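Local coordinates for protein methylxanthine N1-demethylase NdmA (Pseudomonas putida, PDB 6ICN) that catalyses the N1-demethylation of caffeine to theobromine and formaldehyde, as a Rieske [2Fe-2S] non-heme iron oxygenase that consumes NADH and oxygen, at residues W35-C39 and V269-V273; R164-Q170 and L282-E287; A179-W183 and C245-I251; R215-F220 and K337-E341. All coordinates share one frame; numbering follows the deposited sequence.

Contact 1. Residues W35-C39 and V269-V273; sequences WHPVC and VSCPV
His-36 and Pro-272 meet where strand 35-39 of the Rieske sheet crosses strand 269-273 of the catalytic sheet at 84°, joining the Rieske part of the chain to the catalytic part. Their side chains stand at about a right angle. Pro-272 CG sits over one face of the imidazole, 4.0 Å from the ring centroid and displaced toward the rim: a CH-pi contact. His-36 has CG anti to the carbonyl carbon (chi1 -58°), which brings the ring to this proline. Its NE2 is hydrogen-bonded to Leu-31 O. At the ring edge, water 1 lies in the plane, 2.8 Å from His-36 ND1, and it donates to Ser-270 O. An alanine here would lose the face under Pro-272 and is likely to leave water 1 and Leu-31 O each short of a partner. Pro-37 and Val-269 lie alongside and run opposite ways. Pro-37 CG rests against both methyls of Val-269, with CG2 at 3.6 Å. The backbone is close as well. Pro-37 O is buried with no polar partner in the model, and it abuts Cys-271 CB at 3.0 Å and Cys-271 SG at 3.2 Å.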
# COMPACT_ATOMS: atom_id res chain seq x y z
N TRP A 35 -4.21 -26.22 -30.86
CA TRP A 35 -5.23 -25.63 -30.00
C TRP A 35 -4.65 -25.36 -28.62
O TRP A 35 -4.07 -26.26 -28.00
CB TRP A 35 -6.44 -26.56 -29.87
CG TRP A 35 -7.20 -26.76 -31.16
CD1 TRP A 35 -6.92 -27.68 -32.15
CD2 TRP A 35 -8.36 -26.05 -31.60
NE1 TRP A 35 -7.84 -27.56 -33.18
CE2 TRP A 35 -8.74 -26.57 -32.86
CE3 TRP A 35 -9.13 -25.01 -31.05
CZ2 TRP A 35 -9.84 -26.10 -33.56
CZ3 TRP A 35 -10.22 -24.54 -31.76
CH2 TRP A 35 -10.58 -25.10 -32.99
N HIS A 36 -4.86 -24.15 -28.11
CA HIS A 36 -4.45 -23.81 -26.76
C HIS A 36 -5.63 -23.23 -25.99
O HIS A 36 -6.40 -22.45 -26.55
CB HIS A 36 -3.32 -22.77 -26.76
CG HIS A 36 -2.10 -23.20 -27.53
ND1 HIS A 36 -1.19 -24.11 -27.02
CD2 HIS A 36 -1.64 -22.83 -28.75
CE1 HIS A 36 -0.22 -24.29 -27.92
NE2 HIS A 36 -0.47 -23.53 -28.97
N PRO A 37 -5.76 -23.56 -24.70
CA PRO A 37 -6.82 -22.94 -23.89
C PRO A 37 -6.42 -21.51 -23.56
O PRO A 37 -5.24 -21.22 -23.30
CB PRO A 37 -6.84 -23.81 -22.62
CG PRO A 37 -5.36 -24.23 -22.47
CD PRO A 37 -4.82 -24.36 -23.89
N VAL A 38 -7.40 -20.62 -23.55
CA VAL A 38 -7.10 -19.22 -23.23
C VAL A 38 -7.84 -18.72 -22.02
O VAL A 38 -7.38 -17.75 -21.39
CB VAL A 38 -7.36 -18.30 -24.44
CG1 VAL A 38 -6.39 -18.68 -25.58
CG2 VAL A 38 -8.84 -18.37 -24.91
N CYS A 39 -8.95 -19.35 -21.64
CA CYS A 39 -9.72 -18.93 -20.48
C CYS A 39 -10.71 -20.03 -20.17
O CYS A 39 -10.95 -20.92 -20.99
CB CYS A 39 -10.44 -17.60 -20.74
SG CYS A 39 -11.74 -17.66 -22.03
N VAL A 269 -3.24 -28.23 -18.37
CA VAL A 269 -2.80 -27.67 -19.65
C VAL A 269 -2.35 -26.22 -19.47
O VAL A 269 -2.94 -25.46 -18.69
CB VAL A 269 -3.92 -27.81 -20.72
CG1 VAL A 269 -5.24 -27.13 -20.26
CG2 VAL A 269 -3.45 -27.30 -22.09
N SER A 270 -1.29 -25.84 -20.17
CA SER A 270 -0.69 -24.51 -20.07
C SER A 270 -1.02 -23.70 -21.32
O SER A 270 -0.80 -24.17 -22.44
CB SER A 270 0.83 -24.58 -19.91
OG SER A 270 1.24 -25.34 -18.79
N CYS A 271 -1.52 -22.49 -21.12
CA CYS A 271 -1.59 -21.51 -22.20
C CYS A 271 -0.25 -20.79 -22.31
O CYS A 271 0.17 -20.11 -21.35
CB CYS A 271 -2.69 -20.49 -21.96
SG CYS A 271 -2.83 -19.18 -23.22
N PRO A 272 0.46 -20.90 -23.43
CA PRO A 272 1.67 -20.11 -23.63
C PRO A 272 1.32 -18.67 -23.93
O PRO A 272 1.08 -18.28 -25.08
CB PRO A 272 2.34 -20.80 -24.83
CG PRO A 272 1.16 -21.30 -25.63
CD PRO A 272 0.15 -21.76 -24.60
N VAL A 273 1.28 -17.85 -22.89
CA VAL A 273 0.79 -16.48 -23.06
C VAL A 273 1.80 -15.66 -23.83
O VAL A 273 1.44 -14.91 -24.76
CB VAL A 273 0.47 -15.86 -21.68
CG1 VAL A 273 0.25 -14.36 -21.81
CG2 VAL A 273 -0.75 -16.54 -21.07
O HOH W 1 -1.74 -25.48 -24.61

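Contact 2. Residues R164-Q170 and L282-E287; sequences RLRIVIQ and LIFARE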
# COMPACT_ATOMS: atom_id res chain seq x y z
N ARG A 164 -19.72 -41.45 -13.74
CA ARG A 164 -19.23 -41.90 -12.44
C ARG A 164 -18.36 -40.86 -11.74
O ARG A 164 -18.02 -41.06 -10.57
CB ARG A 164 -18.40 -43.18 -12.59
CG ARG A 164 -19.15 -44.34 -13.22
CD ARG A 164 -18.22 -45.50 -13.50
NE ARG A 164 -17.09 -45.12 -14.34
CZ ARG A 164 -15.82 -45.39 -14.06
NH1 ARG A 164 -15.51 -46.07 -12.96
NH2 ARG A 164 -14.85 -45.01 -14.89
N LEU A 165 -17.98 -39.78 -12.42
CA LEU A 165 -16.97 -38.86 -11.92
C LEU A 165 -17.53 -37.45 -11.77
O LEU A 165 -18.19 -36.94 -12.69
CB LEU A 165 -15.76 -38.83 -12.85
CG LEU A 165 -15.15 -40.15 -13.32
CD1 LEU A 165 -13.96 -39.90 -14.24
CD2 LEU A 165 -14.75 -41.01 -12.12
N ARG A 166 -17.26 -36.83 -10.63
CA ARG A 166 -17.57 -35.42 -10.40
C ARG A 166 -16.37 -34.59 -10.86
O ARG A 166 -15.24 -34.86 -10.44
CB ARG A 166 -17.86 -35.18 -8.92
CG ARG A 166 -17.97 -33.71 -8.50
CD ARG A 166 -18.35 -33.55 -7.03
NE ARG A 166 -18.46 -32.15 -6.63
CZ ARG A 166 -19.53 -31.40 -6.83
NH1 ARG A 166 -20.60 -31.92 -7.42
NH2 ARG A 166 -19.55 -30.13 -6.43
N ILE A 167 -16.62 -33.59 -11.70
CA ILE A 167 -15.57 -32.77 -12.32
C ILE A 167 -15.54 -31.39 -11.66
O ILE A 167 -16.59 -30.76 -11.50
CB ILE A 167 -15.79 -32.64 -13.83
CG1 ILE A 167 -15.72 -34.01 -14.50
CG2 ILE A 167 -14.78 -31.67 -14.44
CD1 ILE A 167 -16.02 -33.97 -15.99
N VAL A 168 -14.34 -30.91 -11.31
CA VAL A 168 -14.13 -29.57 -10.78
C VAL A 168 -13.12 -28.85 -11.67
O VAL A 168 -12.02 -29.36 -11.91
CB VAL A 168 -13.63 -29.61 -9.32
CG1 VAL A 168 -13.21 -28.21 -8.85
CG2 VAL A 168 -14.68 -30.24 -8.39
N ILE A 169 -13.50 -27.67 -12.16
CA ILE A 169 -12.62 -26.81 -12.95
C ILE A 169 -12.03 -25.76 -12.01
O ILE A 169 -12.76 -24.91 -11.48
CB ILE A 169 -13.38 -26.13 -14.09
CG1 ILE A 169 -14.05 -27.17 -15.00
CG2 ILE A 169 -12.44 -25.20 -14.90
CD1 ILE A 169 -15.09 -26.57 -15.98
N GLN A 170 -10.72 -25.79 -11.83
CA GLN A 170 -10.14 -24.79 -10.93
C GLN A 170 -9.96 -23.44 -11.63
O GLN A 170 -9.98 -23.33 -12.85
CB GLN A 170 -8.81 -25.27 -10.37
CG GLN A 170 -8.97 -26.47 -9.47
CD GLN A 170 -7.86 -26.62 -8.43
OE1 GLN A 170 -7.83 -27.61 -7.72
NE2 GLN A 170 -6.97 -25.63 -8.33
N LEU A 282 -6.14 -26.39 -14.41
CA LEU A 282 -6.31 -27.73 -13.85
C LEU A 282 -7.79 -28.04 -13.74
O LEU A 282 -8.57 -27.26 -13.17
CB LEU A 282 -5.67 -27.86 -12.45
CG LEU A 282 -5.89 -29.26 -11.82
CD1 LEU A 282 -5.09 -30.32 -12.58
CD2 LEU A 282 -5.55 -29.28 -10.33
N ILE A 283 -8.18 -29.16 -14.33
CA ILE A 283 -9.50 -29.75 -14.13
C ILE A 283 -9.28 -31.10 -13.47
O ILE A 283 -8.40 -31.85 -13.91
CB ILE A 283 -10.25 -29.92 -15.46
CG1 ILE A 283 -10.28 -28.62 -16.25
CG2 ILE A 283 -11.68 -30.41 -15.21
CD1 ILE A 283 -10.95 -28.74 -17.60
N PHE A 284 -10.04 -31.41 -12.43
CA PHE A 284 -9.86 -32.71 -11.81
C PHE A 284 -11.20 -33.39 -11.60
O PHE A 284 -12.22 -32.73 -11.36
CB PHE A 284 -9.05 -32.66 -10.48
CG PHE A 284 -9.74 -31.94 -9.36
CD1 PHE A 284 -9.60 -30.57 -9.21
CD2 PHE A 284 -10.50 -32.64 -8.44
CE1 PHE A 284 -10.23 -29.92 -8.16
CE2 PHE A 284 -11.15 -31.99 -7.40
CZ PHE A 284 -11.01 -30.63 -7.26
N ALA A 285 -11.19 -34.71 -11.73
CA ALA A 285 -12.40 -35.52 -11.65
C ALA A 285 -12.19 -36.65 -10.66
O ALA A 285 -11.08 -37.19 -10.56
CB ALA A 285 -12.78 -36.11 -13.01
N ARG A 286 -13.24 -36.99 -9.92
CA ARG A 286 -13.06 -38.04 -8.93
C ARG A 286 -14.29 -38.92 -8.84
O ARG A 286 -15.43 -38.44 -8.96
CB ARG A 286 -12.71 -37.48 -7.54
CG ARG A 286 -13.78 -36.61 -6.89
CD ARG A 286 -13.13 -35.84 -5.75
NE ARG A 286 -14.07 -35.28 -4.78
CZ ARG A 286 -14.69 -34.12 -4.93
NH1 ARG A 286 -14.51 -33.39 -6.03
NH2 ARG A 286 -15.50 -33.68 -3.97
N GLU A 287 -14.04 -40.21 -8.63
CA GLU A 287 -15.10 -41.20 -8.49
C GLU A 287 -15.75 -41.12 -7.11
O GLU A 287 -16.98 -41.15 -6.99
CB GLU A 287 -14.52 -42.59 -8.74
CG GLU A 287 -15.52 -43.71 -8.72
CD GLU A 287 -14.85 -45.05 -8.99
OE1 GLU A 287 -13.61 -45.14 -8.87
OE2 GLU A 287 -15.58 -46.01 -9.31
O HOH W 2 -19.02 -39.38 -8.27
O HOH W 3 -13.58 -33.71 -8.77
O HOH W 4 -7.39 -23.91 -13.54
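The Phe-284 ring has Val-168 CB over one face, 3.8 Å from its centroid, and Gln-170 CG in plane at its edge. The Arg-286 guanidinium has Val-168 CG2 and water 3 at its edge. These residues lie on an antiparallel strand pair at the margin of the catalytic sheet, in what is the helix-grip fold of Rieske oxygenases. Five backbone bonds join the strands; Val-168 N to Phe-284 O is 2.8 Å and nearly straight. Phe-284 holds its CG between the backbone N and the carbonyl carbon (chi1 67°), which lays the ring along Val-168. A glycine in its place would remove the ring and is likely to leave a gap beside Val-168 and Gln-170. Gln-170 turns its amide 82° from that ring. Its OE1 is hydrogen-bonded to Asn-300, a caffeine-pocket residue, so Gln-170 probably steadies it. The nearest atoms of the Leu-282 side chain and caffeine are about 4 Å apart. Arg-166 and Arg-286 run side by side with guanidinium planes 89° apart; both form salt bridges with Asp-293, and Arg-286 NE also with Asp-291. On the other face of the strands, Ile-167 CG2 is pressed against Ile-283 CG2 at 3.4 Å, tighter than usual. Water 3 donates to Arg-166 O and Phe-284 O, and accepts from Arg-286 NH1 at 2.9 Å.

Contact 3. Residues A179-W183 and C245-I251; sequences AERRW and CSMPFAI
Trp-183 has its CG opposite the backbone N (chi1 -170°), which carries the indole off the helix and onto Ile-251. Phe-249 has its CG anti to the carbonyl carbon (chi1 -61°), which brings its ring under Ala-179. These two aromatic residues carry the contact between the start of helix 179-186 and the hairpin turn at 245-251. Ala-179 CB stands over the centre of the Phe-249 ring, 3.4 Å from its centroid. Pro-248 CG covers the opposite face, so the phenyl is sandwiched between helix and turn. Pro-248 follows a cis peptide bond. At the edge of the same ring lies Glu-180 OE2, in plane and 3.6 Å from Phe-249 CZ, with its carboxylate turned 85° from the ring. The other carboxylate oxygen of Glu-180 forms a salt bridge with Arg-28. Ile-251 CD1 lies over one face of the indole, 3.8 Å from the centroid of the five-membered ring. Cys-245 CB is in plane at the indole edge, and Cys-245 SG approaches obliquely, 3.9 Å from Trp-183 CZ2. The buried indole N-H is satisfied through water. Trp-183 NE1 donates to water 6 at 2.8 Å, and that water donates to Ala-250 O at 2.6 Å and more weakly to Ser-246 O. This ties the helix to the mouth of the turn. The contact is buried between two further elements: Tyr-335 of helix 330-348 stacks on Trp-183 and touches Phe-249, while Ser-270 of strand 263-274 packs on Ala-179.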
# COMPACT_ATOMS: atom_id res chain seq x y z
N ALA A 179 5.60 -22.89 -21.02
CA ALA A 179 4.74 -24.06 -21.07
C ALA A 179 5.56 -25.35 -21.13
O ALA A 179 5.18 -26.35 -20.54
CB ALA A 179 3.78 -23.96 -22.25
N GLU A 180 6.69 -25.33 -21.84
CA GLU A 180 7.58 -26.49 -21.86
C GLU A 180 8.10 -26.83 -20.46
O GLU A 180 8.10 -27.99 -20.05
CB GLU A 180 8.74 -26.24 -22.83
CG GLU A 180 8.32 -26.09 -24.30
CD GLU A 180 7.92 -24.65 -24.71
OE1 GLU A 180 7.86 -23.72 -23.85
OE2 GLU A 180 7.66 -24.43 -25.93
N ARG A 181 8.57 -25.82 -19.71
CA ARG A 181 9.07 -26.12 -18.37
C ARG A 181 7.95 -26.57 -17.45
O ARG A 181 8.16 -27.43 -16.58
CB ARG A 181 9.81 -24.89 -17.80
CG ARG A 181 11.08 -24.55 -18.59
CD ARG A 181 12.22 -24.46 -17.65
NE ARG A 181 13.44 -23.84 -18.16
CZ ARG A 181 14.61 -24.48 -18.21
NH1 ARG A 181 14.68 -25.76 -17.86
NH2 ARG A 181 15.70 -23.83 -18.61
N ARG A 182 6.73 -26.04 -17.64
CA ARG A 182 5.60 -26.47 -16.83
C ARG A 182 5.25 -27.93 -17.12
O ARG A 182 5.01 -28.71 -16.20
CB ARG A 182 4.40 -25.55 -17.08
CG ARG A 182 3.43 -25.50 -15.90
CD ARG A 182 2.42 -26.64 -15.94
NE ARG A 182 1.80 -26.81 -14.62
CZ ARG A 182 2.35 -27.47 -13.61
NH1 ARG A 182 3.55 -28.06 -13.77
NH2 ARG A 182 1.72 -27.55 -12.43
N TRP A 183 5.23 -28.30 -18.40
CA TRP A 183 4.94 -29.68 -18.78
C TRP A 183 5.95 -30.63 -18.13
O TRP A 183 5.58 -31.63 -17.51
CB TRP A 183 4.97 -29.82 -20.31
CG TRP A 183 4.44 -31.15 -20.84
CD1 TRP A 183 3.20 -31.37 -21.36
CD2 TRP A 183 5.15 -32.41 -20.92
NE1 TRP A 183 3.08 -32.70 -21.76
CE2 TRP A 183 4.26 -33.35 -21.50
CE3 TRP A 183 6.44 -32.82 -20.58
CZ2 TRP A 183 4.61 -34.69 -21.71
CZ3 TRP A 183 6.80 -34.16 -20.79
CH2 TRP A 183 5.88 -35.07 -21.36
N CYS A 245 -0.79 -37.70 -22.91
CA CYS A 245 -0.32 -36.32 -23.03
C CYS A 245 -0.52 -35.85 -24.46
O CYS A 245 0.28 -36.19 -25.34
CB CYS A 245 1.14 -36.20 -22.61
SG CYS A 245 1.50 -36.83 -20.94
N SER A 246 -1.58 -35.08 -24.69
CA SER A 246 -1.82 -34.49 -26.01
C SER A 246 -0.78 -33.42 -26.30
O SER A 246 -0.73 -32.39 -25.63
CB SER A 246 -3.23 -33.91 -26.08
OG SER A 246 -4.21 -34.92 -25.92
N MET A 247 0.07 -33.66 -27.30
CA MET A 247 1.17 -32.73 -27.57
C MET A 247 0.62 -31.41 -28.07
O MET A 247 -0.33 -31.41 -28.86
CB MET A 247 2.17 -33.31 -28.58
CG MET A 247 2.88 -34.54 -28.04
SD MET A 247 4.07 -34.09 -26.73
CE MET A 247 5.31 -33.30 -27.71
N PRO A 248 1.23 -30.29 -27.66
CA PRO A 248 2.46 -30.18 -26.86
C PRO A 248 2.31 -29.96 -25.36
O PRO A 248 3.28 -30.20 -24.65
CB PRO A 248 3.14 -28.95 -27.45
CG PRO A 248 2.00 -28.09 -27.92
CD PRO A 248 0.89 -29.02 -28.32
N PHE A 249 1.16 -29.48 -24.86
CA PHE A 249 1.16 -28.96 -23.49
C PHE A 249 0.08 -29.53 -22.58
O PHE A 249 -0.03 -29.09 -21.43
CB PHE A 249 1.03 -27.43 -23.50
CG PHE A 249 2.15 -26.73 -24.20
CD1 PHE A 249 3.48 -27.09 -23.98
CD2 PHE A 249 1.89 -25.69 -25.07
CE1 PHE A 249 4.52 -26.45 -24.65
CE2 PHE A 249 2.91 -25.03 -25.75
CZ PHE A 249 4.24 -25.42 -25.53
N ALA A 250 -0.73 -30.47 -23.04
CA ALA A 250 -1.84 -30.98 -22.23
C ALA A 250 -1.48 -32.33 -21.64
O ALA A 250 -0.94 -33.19 -22.34
CB ALA A 250 -3.11 -31.09 -23.06
N ILE A 251 -1.78 -32.52 -20.36
CA ILE A 251 -1.53 -33.78 -19.67
C ILE A 251 -2.81 -34.30 -19.04
O ILE A 251 -3.43 -33.62 -18.21
CB ILE A 251 -0.43 -33.64 -18.60
CG1 ILE A 251 0.88 -33.19 -19.25
CG2 ILE A 251 -0.26 -34.95 -17.82
CD1 ILE A 251 1.82 -32.56 -18.24
O HOH W 5 2.30 -27.41 -19.75
O HOH W 6 1.20 -33.15 -23.81

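Contact 4. Residues R215-F220 and K337-E341; sequences RFNGQF and KWLRE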
# COMPACT_ATOMS: atom_id res chain seq x y z
N ARG A 215 4.15 -43.07 -28.62
CA ARG A 215 3.48 -42.01 -29.36
C ARG A 215 2.31 -42.62 -30.12
O ARG A 215 2.48 -43.60 -30.85
CB ARG A 215 4.40 -41.30 -30.34
CG ARG A 215 5.74 -40.82 -29.81
CD ARG A 215 6.42 -40.11 -30.94
NE ARG A 215 7.75 -39.61 -30.62
CZ ARG A 215 8.51 -38.96 -31.50
NH1 ARG A 215 9.72 -38.54 -31.16
NH2 ARG A 215 8.05 -38.76 -32.73
N PHE A 216 1.13 -42.04 -29.94
CA PHE A 216 -0.05 -42.54 -30.65
C PHE A 216 -1.04 -41.39 -30.80
O PHE A 216 -1.40 -40.76 -29.80
CB PHE A 216 -0.68 -43.72 -29.90
CG PHE A 216 -1.79 -44.39 -30.65
CD1 PHE A 216 -1.52 -45.24 -31.71
CD2 PHE A 216 -3.11 -44.15 -30.31
CE1 PHE A 216 -2.54 -45.85 -32.41
CE2 PHE A 216 -4.14 -44.76 -31.01
CZ PHE A 216 -3.85 -45.61 -32.06
N ASN A 217 -1.44 -41.12 -32.04
CA ASN A 217 -2.46 -40.10 -32.32
C ASN A 217 -2.07 -38.74 -31.76
O ASN A 217 -2.92 -37.99 -31.26
CB ASN A 217 -3.83 -40.52 -31.80
CG ASN A 217 -4.45 -41.65 -32.61
OD1 ASN A 217 -4.02 -41.95 -33.73
ND2 ASN A 217 -5.49 -42.26 -32.05
N GLY A 218 -0.78 -38.40 -31.83
CA GLY A 218 -0.33 -37.11 -31.33
C GLY A 218 -0.27 -37.00 -29.83
O GLY A 218 -0.23 -35.88 -29.30
N GLN A 219 -0.27 -38.13 -29.12
CA GLN A 219 -0.21 -38.18 -27.67
C GLN A 219 1.00 -39.00 -27.23
O GLN A 219 1.35 -39.99 -27.86
CB GLN A 219 -1.47 -38.81 -27.08
CG GLN A 219 -2.77 -38.24 -27.65
CD GLN A 219 -3.96 -39.13 -27.36
OE1 GLN A 219 -3.81 -40.30 -27.03
NE2 GLN A 219 -5.16 -38.57 -27.50
N PHE A 220 1.62 -38.58 -26.12
CA PHE A 220 2.54 -39.45 -25.40
C PHE A 220 1.74 -40.26 -24.39
O PHE A 220 0.96 -39.69 -23.61
CB PHE A 220 3.62 -38.63 -24.70
CG PHE A 220 5.00 -38.79 -25.28
CD1 PHE A 220 5.41 -40.00 -25.81
CD2 PHE A 220 5.90 -37.73 -25.28
CE1 PHE A 220 6.70 -40.16 -26.35
CE2 PHE A 220 7.19 -37.87 -25.81
CZ PHE A 220 7.58 -39.09 -26.35
N LYS A 337 12.79 -34.24 -27.46
CA LYS A 337 13.07 -34.82 -28.76
C LYS A 337 11.88 -34.68 -29.71
O LYS A 337 12.03 -34.27 -30.87
CB LYS A 337 13.44 -36.30 -28.59
CG LYS A 337 13.73 -37.02 -29.92
CD LYS A 337 14.18 -38.44 -29.63
CE LYS A 337 14.29 -39.23 -30.93
NZ LYS A 337 14.79 -40.61 -30.65
N TRP A 338 10.68 -35.01 -29.21
CA TRP A 338 9.49 -34.88 -30.06
C TRP A 338 9.22 -33.43 -30.42
O TRP A 338 8.92 -33.12 -31.58
CB TRP A 338 8.28 -35.51 -29.39
CG TRP A 338 7.14 -35.84 -30.35
CD1 TRP A 338 7.07 -35.57 -31.68
CD2 TRP A 338 5.93 -36.51 -30.01
NE1 TRP A 338 5.88 -36.04 -32.21
CE2 TRP A 338 5.17 -36.63 -31.20
CE3 TRP A 338 5.42 -37.05 -28.83
CZ2 TRP A 338 3.92 -37.24 -31.22
CZ3 TRP A 338 4.19 -37.66 -28.84
CH2 TRP A 338 3.44 -37.75 -30.04
N LEU A 339 9.32 -32.51 -29.45
CA LEU A 339 9.12 -31.10 -29.79
C LEU A 339 10.09 -30.63 -30.87
O LEU A 339 9.71 -29.89 -31.78
CB LEU A 339 9.28 -30.22 -28.54
CG LEU A 339 8.20 -30.29 -27.48
CD1 LEU A 339 8.49 -29.25 -26.39
CD2 LEU A 339 6.82 -30.07 -28.07
N ARG A 340 11.36 -31.05 -30.78
CA ARG A 340 12.35 -30.72 -31.81
C ARG A 340 11.91 -31.23 -33.18
O ARG A 340 12.02 -30.51 -34.18
CB ARG A 340 13.74 -31.29 -31.43
CG ARG A 340 14.90 -30.79 -32.34
CD ARG A 340 16.28 -31.42 -32.01
NE ARG A 340 16.37 -31.86 -30.61
CZ ARG A 340 16.66 -33.10 -30.20
NH1 ARG A 340 16.86 -34.09 -31.08
NH2 ARG A 340 16.73 -33.33 -28.88
N GLU A 341 11.40 -32.47 -33.22
CA GLU A 341 10.95 -33.05 -34.48
C GLU A 341 9.76 -32.28 -35.04
O GLU A 341 9.65 -32.10 -36.26
CB GLU A 341 10.56 -34.51 -34.29
CG GLU A 341 11.73 -35.45 -33.99
CD GLU A 341 11.26 -36.85 -33.68
OE1 GLU A 341 10.09 -37.17 -34.00
OE2 GLU A 341 12.03 -37.64 -33.11
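Arg-215 and Trp-338 meet where a beta hairpin, closed by a type I' turn from Phe-216 to Gln-219, lies against residues 337-341 of helix 330-348, with their CA atoms 9.4 Å apart. In the turn, Phe-216 and Gln-219 exchange two backbone hydrogen bonds, and Asn-217 and Gly-218 both have positive phi. Arg-215 is stretched out from CG to NE over the indole, and the two side chains run in opposite directions. Its guanidinium lies flat on Trp-338, planes 6° apart, with CZ 3.7 Å from the centroid of the five-membered ring. This is a stacked cation-pi pair. Behind it, Arg-215 CD sits over the six-membered ring, 3.6 Å from its centroid. Glu-341, one helical turn on, forms a salt bridge with the end of the same guanidinium, gripped by NH1 and NH2. Arg-215 NH2 gives OE1 of Glu-341 a 2.9 Å bond on the syn side. Arg-215 NH1 reaches Glu-341 OE2 at 3.2 Å, from above the carboxylate plane. The pair probably fixes the rotation of the guanidinium and keeps it flat on the ring. Trp-338 also points an edge at the face of Phe-220: CE3 is 3.6 Å from Phe-220 CE2, and the planes are 78° apart, a T-shaped pair. Trp-338 NE1 is hydrogen-bonded to Ala-356 O of helix 350-358. The hairpin is the outer end of the seven-stranded sheet, where Phe-220 pairs with Cys-245 of strand 239-246 and Met-247 packs beside Trp-338.

All four contacts reach the seven-stranded antiparallel sheet of the catalytic part. Contact 2 is at one margin, on strands 166-175 and 277-286. Contact 4 is at the other, its centre 26 Å away. Contacts 1 and 3 lie between them, their centres 10 Å apart, and touch through Ser-270 with Ala-179 and His-36 with Phe-249. Contacts 3 and 4 also touch: strands 239-246 and 219-225 are neighbours. Along the chain, contact 3 is nested inside the loops closed by contacts 1 and 2, while contact 4 crosses all three others. Contact 1 links the Rieske sheet to this one, so the set connects the cluster-bearing part with the sheet beside the caffeine pocket.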